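Local coordinates for ribose-5-phosphate isomerase RpiB (Thermotoga maritima, PDB 1O1X), which probably catalyses the interconversion of ribose 5-phosphate and ribulose 5-phosphate, at residues K29-N32 and Y33-K37; G142-H145 and E146-I149. All blocks are in the same frame, centred on the assembly; numbering follows the deposited sequence.

Contact 1: K29-N32 and Y33-K37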
ATOM      1  N   LYS A  29       6.390  13.417  15.145  1.00 11.56           N
ATOM      2  CA  LYS A  29       7.441  13.361  14.142  1.00 11.58           C
ATOM      3  C   LYS A  29       7.146  14.264  12.944  1.00 11.03           C
ATOM      4  O   LYS A  29       8.010  14.964  12.477  1.00 11.61           O
ATOM      5  CB  LYS A  29       7.651  11.920  13.704  1.00 11.96           C
ATOM      6  CG  LYS A  29       8.281  11.076  14.804  1.00 13.37           C
ATOM      7  CD  LYS A  29       8.376   9.638  14.407  1.00 16.75           C
ATOM      8  CE  LYS A  29       9.230   8.871  15.421  1.00 19.33           C
ATOM      9  NZ  LYS A  29       9.030   7.403  15.238  1.00 26.24           N
ATOM     10  N   VAL A  30       5.916  14.285  12.497  1.00 10.63           N
ATOM     11  CA  VAL A  30       5.497  15.133  11.381  1.00 10.66           C
ATOM     12  C   VAL A  30       5.582  16.611  11.751  1.00 11.25           C
ATOM     13  O   VAL A  30       6.077  17.443  10.990  1.00 10.88           O
ATOM     14  CB  VAL A  30       4.098  14.748  10.882  1.00 10.79           C
ATOM     15  CG1 VAL A  30       3.551  15.789   9.943  1.00 11.02           C
ATOM     16  CG2 VAL A  30       4.158  13.372  10.161  1.00 11.83           C
ATOM     17  N   LYS A  31       5.101  16.942  12.933  1.00 11.73           N
ATOM     18  CA  LYS A  31       5.237  18.293  13.459  1.00 12.16           C
ATOM     19  C   LYS A  31       6.674  18.749  13.493  1.00 11.90           C
ATOM     20  O   LYS A  31       6.978  19.816  12.987  1.00 11.19           O
ATOM     21  CB  LYS A  31       4.654  18.389  14.839  1.00 12.21           C
ATOM     22  CG  LYS A  31       4.848  19.750  15.479  1.00 15.10           C
ATOM     23  CD  LYS A  31       4.110  19.850  16.773  1.00 16.97           C
ATOM     24  CE  LYS A  31       4.787  19.138  17.878  1.00 18.27           C
ATOM     25  NZ  LYS A  31       4.118  19.673  19.089  1.00 22.16           N
ATOM     26  N   ASN A  32       7.556  17.931  14.053  1.00 12.10           N
ATOM     27  CA  ASN A  32       8.966  18.294  14.150  1.00 11.85           C
ATOM     28  C   ASN A  32       9.651  18.393  12.802  1.00 11.11           C
ATOM     29  O   ASN A  32      10.512  19.211  12.607  1.00 10.44           O
ATOM     30  CB  ASN A  32       9.670  17.316  15.053  1.00 12.41           C
ATOM     31  CG  ASN A  32       9.220  17.436  16.501  1.00 15.77           C
ATOM     32  OD1 ASN A  32       8.663  18.454  16.910  1.00 18.72           O
ATOM     33  ND2 ASN A  32       9.428  16.371  17.277  1.00 19.44           N
ATOM     34  N   TYR A  33       9.236  17.577  11.861  1.00 10.80           N
ATOM     35  CA  TYR A  33       9.734  17.636  10.493  1.00 10.88           C
ATOM     36  C   TYR A  33       9.396  18.979   9.869  1.00 11.10           C
ATOM     37  O   TYR A  33      10.271  19.653   9.301  1.00 12.03           O
ATOM     38  CB  TYR A  33       9.177  16.477   9.664  1.00 10.07           C
ATOM     39  CG  TYR A  33       9.539  16.510   8.192  1.00 11.25           C
ATOM     40  CD1 TYR A  33      10.835  16.243   7.775  1.00 12.48           C
ATOM     41  CD2 TYR A  33       8.575  16.794   7.218  1.00 13.38           C
ATOM     42  CE1 TYR A  33      11.176  16.260   6.427  1.00 14.89           C
ATOM     43  CE2 TYR A  33       8.907  16.821   5.852  1.00 14.78           C
ATOM     44  CZ  TYR A  33      10.209  16.546   5.480  1.00 15.43           C
ATOM     45  OH  TYR A  33      10.587  16.550   4.174  1.00 18.16           O
ATOM     46  N   LEU A  34       8.147  19.398  10.030  1.00 10.78           N
ATOM     47  CA  LEU A  34       7.694  20.682   9.529  1.00 11.37           C
ATOM     48  C   LEU A  34       8.403  21.841  10.202  1.00 11.25           C
ATOM     49  O   LEU A  34       8.865  22.780   9.518  1.00 11.81           O
ATOM     50  CB  LEU A  34       6.165  20.810   9.676  1.00 11.28           C
ATOM     51  CG  LEU A  34       5.415  19.811   8.796  1.00 11.86           C
ATOM     52  CD1 LEU A  34       3.957  19.798   9.179  1.00 13.42           C
ATOM     53  CD2 LEU A  34       5.574  20.134   7.305  1.00 15.40           C
ATOM     54  N   LEU A  35       8.483  21.794  11.530  1.00 11.37           N
ATOM     55  CA  LEU A  35       9.167  22.834  12.290  1.00 11.73           C
ATOM     56  C   LEU A  35      10.625  22.993  11.841  1.00 12.70           C
ATOM     57  O   LEU A  35      11.139  24.101  11.754  1.00 11.65           O
ATOM     58  CB  LEU A  35       9.080  22.579  13.803  1.00 11.55           C
ATOM     59  CG  LEU A  35       7.708  22.704  14.451  1.00 11.11           C
ATOM     60  CD1 LEU A  35       7.760  22.312  15.928  1.00 10.68           C
ATOM     61  CD2 LEU A  35       7.144  24.129  14.342  1.00 11.43           C
ATOM     62  N   GLY A  36      11.285  21.883  11.548  1.00 13.50           N
ATOM     63  CA  GLY A  36      12.660  21.877  11.064  1.00 14.46           C
ATOM     64  C   GLY A  36      12.842  22.524   9.695  1.00 14.15           C
ATOM     65  O   GLY A  36      13.908  22.920   9.338  1.00 15.11           O
ATOM     66  N   LYS A  37      11.793  22.658   8.924  1.00 14.87           N
ATOM     67  CA  LYS A  37      11.847  23.382   7.662  1.00 15.52           C
ATOM     68  C   LYS A  37      11.414  24.865   7.814  1.00 15.54           C
ATOM     69  O   LYS A  37      11.308  25.583   6.817  1.00 16.86           O
ATOM     70  CB  LYS A  37      10.936  22.663   6.656  1.00 17.72           C
ATOM     71  CG  LYS A  37      11.496  21.343   6.134  1.00 20.85           C
ATOM     72  CD  LYS A  37      10.428  20.555   5.434  1.00 28.40           C
ATOM     73  CE  LYS A  37      11.015  19.803   4.200  1.00 33.67           C
ATOM     74  NZ  LYS A  37      12.411  19.176   4.426  1.00 36.68           N
TER
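The last turns of helix 24-36 are held by four successive i to i+4 hydrogen bonds, from Y33 N to K29 O, L34 N to V30 O, L35 N to K31 O and G36 N to N32 O. The straightest of them runs from L35 N to K31 O, 2.9 Å with 168° at the hydrogen. V30 and L34 run alongside each other in one direction, V30 CG1 meeting L34 CD1 at 4.1 Å. L34 CG also rests on the carbonyl oxygen V30 O at 3.3 Å, an approach that follows from its first torsion (chi1 -66°), which sets CG beside its own backbone N and back toward the preceding turn. One position further along, K31 and L35 repeat the pattern: CD1 of L35 lies 3.9 Å from the aliphatic K31 CG, and the lysine chain then bends at chi3 (77°) to take NZ to a salt bridge with D43. K37 CD lies over one face of the Y33 ring, nearer its margin than its centre, and K37 NZ makes a weak hydrogen bond of 3.2 Å to Y33 OH. That hydroxyl is also hydrogen-bonded to D133, and the ring stacks on F129. In the beta-alpha-beta unit 14-18, 24-36, 40-43, this end of the helix is therefore gripped by two elements: helix 125-137 receives Y33 and L34, the latter on V132 and L136, while K31, L34 and L35 pack on V41 of strand 40-43.

Contact 2: G142-H145 and E146-I149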
ATOM      1  N   GLY A 142      -7.629  22.740 -11.149  1.00 13.50           N
ATOM      2  CA  GLY A 142      -8.836  23.413 -11.621  1.00 14.01           C
ATOM      3  C   GLY A 142      -9.532  22.587 -12.690  1.00 13.71           C
ATOM      4  O   GLY A 142      -9.840  21.423 -12.495  1.00 13.80           O
ATOM      5  N   GLY A 143      -9.790  23.188 -13.844  1.00 12.92           N
ATOM      6  CA  GLY A 143     -10.398  22.465 -14.930  1.00 12.01           C
ATOM      7  C   GLY A 143     -11.733  21.854 -14.577  1.00 12.10           C
ATOM      8  O   GLY A 143     -12.559  22.457 -13.879  1.00 11.92           O
ATOM      9  N   ARG A 144     -11.949  20.631 -15.060  1.00 11.70           N
ATOM     10  CA  ARG A 144     -13.173  19.903 -14.853  1.00 11.38           C
ATOM     11  C   ARG A 144     -13.344  19.373 -13.453  1.00 10.66           C
ATOM     12  O   ARG A 144     -14.422  18.899 -13.100  1.00 10.88           O
ATOM     13  CB  ARG A 144     -13.307  18.790 -15.898  1.00 10.92           C
ATOM     14  CG  ARG A 144     -13.376  19.350 -17.315  1.00 13.38           C
ATOM     15  CD  ARG A 144     -14.610  20.283 -17.524  1.00 12.73           C
ATOM     16  NE  ARG A 144     -14.977  20.468 -18.931  1.00 12.99           N
ATOM     17  CZ  ARG A 144     -16.113  20.996 -19.326  1.00  8.09           C
ATOM     18  NH1 ARG A 144     -16.998  21.422 -18.425  1.00 11.19           N
ATOM     19  NH2 ARG A 144     -16.354  21.107 -20.590  1.00  7.62           N
ATOM     20  N   HIS A 145     -12.299  19.481 -12.638  1.00 11.39           N
ATOM     21  CA  HIS A 145     -12.369  19.031 -11.235  1.00 11.46           C
ATOM     22  C   HIS A 145     -13.186  20.007 -10.425  1.00 10.94           C
ATOM     23  O   HIS A 145     -13.769  19.600  -9.440  1.00 11.85           O
ATOM     24  CB  HIS A 145     -10.976  18.890 -10.626  1.00 11.25           C
ATOM     25  CG  HIS A 145     -10.071  18.032 -11.437  1.00 12.36           C
ATOM     26  ND1 HIS A 145     -10.263  16.672 -11.570  1.00 11.34           N
ATOM     27  CD2 HIS A 145      -9.011  18.350 -12.221  1.00 12.94           C
ATOM     28  CE1 HIS A 145      -9.343  16.195 -12.395  1.00 15.33           C
ATOM     29  NE2 HIS A 145      -8.563  17.186 -12.793  1.00 11.84           N
ATOM     30  N   GLU A 146     -13.225  21.288 -10.827  1.00 10.84           N
ATOM     31  CA  GLU A 146     -13.862  22.335 -10.007  1.00 10.61           C
ATOM     32  C   GLU A 146     -15.358  22.057  -9.795  1.00 10.59           C
ATOM     33  O   GLU A 146     -15.846  22.165  -8.655  1.00 10.49           O
ATOM     34  CB  GLU A 146     -13.652  23.734 -10.607  1.00 11.42           C
ATOM     35  CG  GLU A 146     -14.332  24.900  -9.873  1.00 13.99           C
ATOM     36  CD  GLU A 146     -13.856  25.090  -8.430  1.00 17.73           C
ATOM     37  OE1 GLU A 146     -12.749  24.634  -8.094  1.00 20.87           O
ATOM     38  OE2 GLU A 146     -14.612  25.666  -7.615  1.00 16.58           O
ATOM     39  N   ARG A 147     -16.055  21.665 -10.862  1.00  8.94           N
ATOM     40  CA  ARG A 147     -17.468  21.295 -10.767  1.00  9.04           C
ATOM     41  C   ARG A 147     -17.708  20.199  -9.713  1.00  9.63           C
ATOM     42  O   ARG A 147     -18.690  20.233  -8.967  1.00  7.91           O
ATOM     43  CB  ARG A 147     -18.002  20.838 -12.108  1.00  8.75           C
ATOM     44  CG  ARG A 147     -19.485  20.476 -12.079  1.00  9.44           C
ATOM     45  CD  ARG A 147     -20.013  20.080 -13.430  1.00 10.84           C
ATOM     46  NE  ARG A 147     -19.986  21.241 -14.302  1.00 11.88           N
ATOM     47  CZ  ARG A 147     -20.140  21.194 -15.619  1.00 12.89           C
ATOM     48  NH1 ARG A 147     -20.384  20.049 -16.236  1.00 12.32           N
ATOM     49  NH2 ARG A 147     -20.036  22.302 -16.326  1.00 11.89           N
ATOM     50  N   ARG A 148     -16.816  19.224  -9.691  1.00 10.18           N
ATOM     51  CA  ARG A 148     -16.956  18.076  -8.788  1.00 11.52           C
ATOM     52  C   ARG A 148     -16.780  18.489  -7.354  1.00 11.42           C
ATOM     53  O   ARG A 148     -17.573  18.094  -6.517  1.00 11.83           O
ATOM     54  CB  ARG A 148     -15.965  16.975  -9.140  1.00 11.79           C
ATOM     55  CG  ARG A 148     -16.295  16.400 -10.481  1.00 12.67           C
ATOM     56  CD  ARG A 148     -15.176  15.665 -11.106  1.00 15.11           C
ATOM     57  NE  ARG A 148     -15.518  15.259 -12.472  1.00 17.15           N
ATOM     58  CZ  ARG A 148     -14.623  14.965 -13.375  1.00 18.10           C
ATOM     59  NH1 ARG A 148     -13.335  15.023 -13.069  1.00 19.16           N
ATOM     60  NH2 ARG A 148     -15.009  14.629 -14.592  1.00 20.72           N
ATOM     61  N   ILE A 149     -15.782  19.322  -7.089  1.00 11.67           N
ATOM     62  CA  ILE A 149     -15.559  19.815  -5.733  1.00 11.77           C
ATOM     63  C   ILE A 149     -16.709  20.689  -5.219  1.00 12.16           C
ATOM     64  O   ILE A 149     -17.086  20.630  -4.012  1.00 12.80           O
ATOM     65  CB  ILE A 149     -14.132  20.360  -5.449  0.65 13.08           C
ATOM     66  CG1 ILE A 149     -13.821  21.648  -6.141  0.65 13.60           C
ATOM     67  CG2 ILE A 149     -13.045  19.291  -5.730  0.65 13.19           C
ATOM     68  CD1 ILE A 149     -12.513  22.202  -5.645  0.65 16.88           C
TER
HETATM   69  O   HOH W   1     -11.984  14.984 -10.262  1.00 17.21           O
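H145 and R148 are joined through a water that lies at the edge of the imidazole, in its plane, 2.7 Å from H145 ND1, and accepts a hydrogen bond from R148 NH1 at 3.1 Å. The two groups do not bond directly: H145 ND1 and R148 NH1 stay 3.8 Å apart, with the ring and guanidinium planes turned 69° against each other. The NE of the same guanidinium forms a salt bridge with D53 of the third subunit. In the backbone, I149 N donates to H145 O over 3.1 Å with 162° at the hydrogen, and a weak bond from E146 N to G143 O ties the type II' turn G142-H145 to the helix start. R148 CG lies beside its own N (chi1 -66°) and the chain runs extended to NE; R144 O stands 3.7 Å above the plane of the R148 guanidinium, displaced toward its margin. With an alanine here, D53 of the third subunit would probably lose its cationic mate and the water its bond to the guanidinium. R144 and R147 run side by side, R147 NH2 reaching the edge of the R144 guanidinium, 3.8 Å from R144 NH1. Further out, H145, E146 and I149 touch F140. R144 and R148 are both predicted to bind ribulose 5-phosphate, and the basic surface is consistent with this; the H145 ring, stacked on H110, lies next to the predicted proton donor.

Overall arrangement
Contacts 1 and 2 follow each other along the chain and lie on opposite sides of its centre, their centres about 32 Å apart and their nearest atoms about 22 Å apart, without touching. Contact 1 belongs to a helix flanking the parallel sheet; its nearest link to the predicted substrate site is K29, whose side chain is about 10 Å from that of R121. Contact 2 probably forms part of the site, holding R144 and R148, both predicted to bind substrate, and the side chain of H145 is about 3 Å from that of H110. Helix 125-137, on which contact 1 packs, leads through a loop to residues 142-149, of which R147, R148 and I149 meet the third subunit.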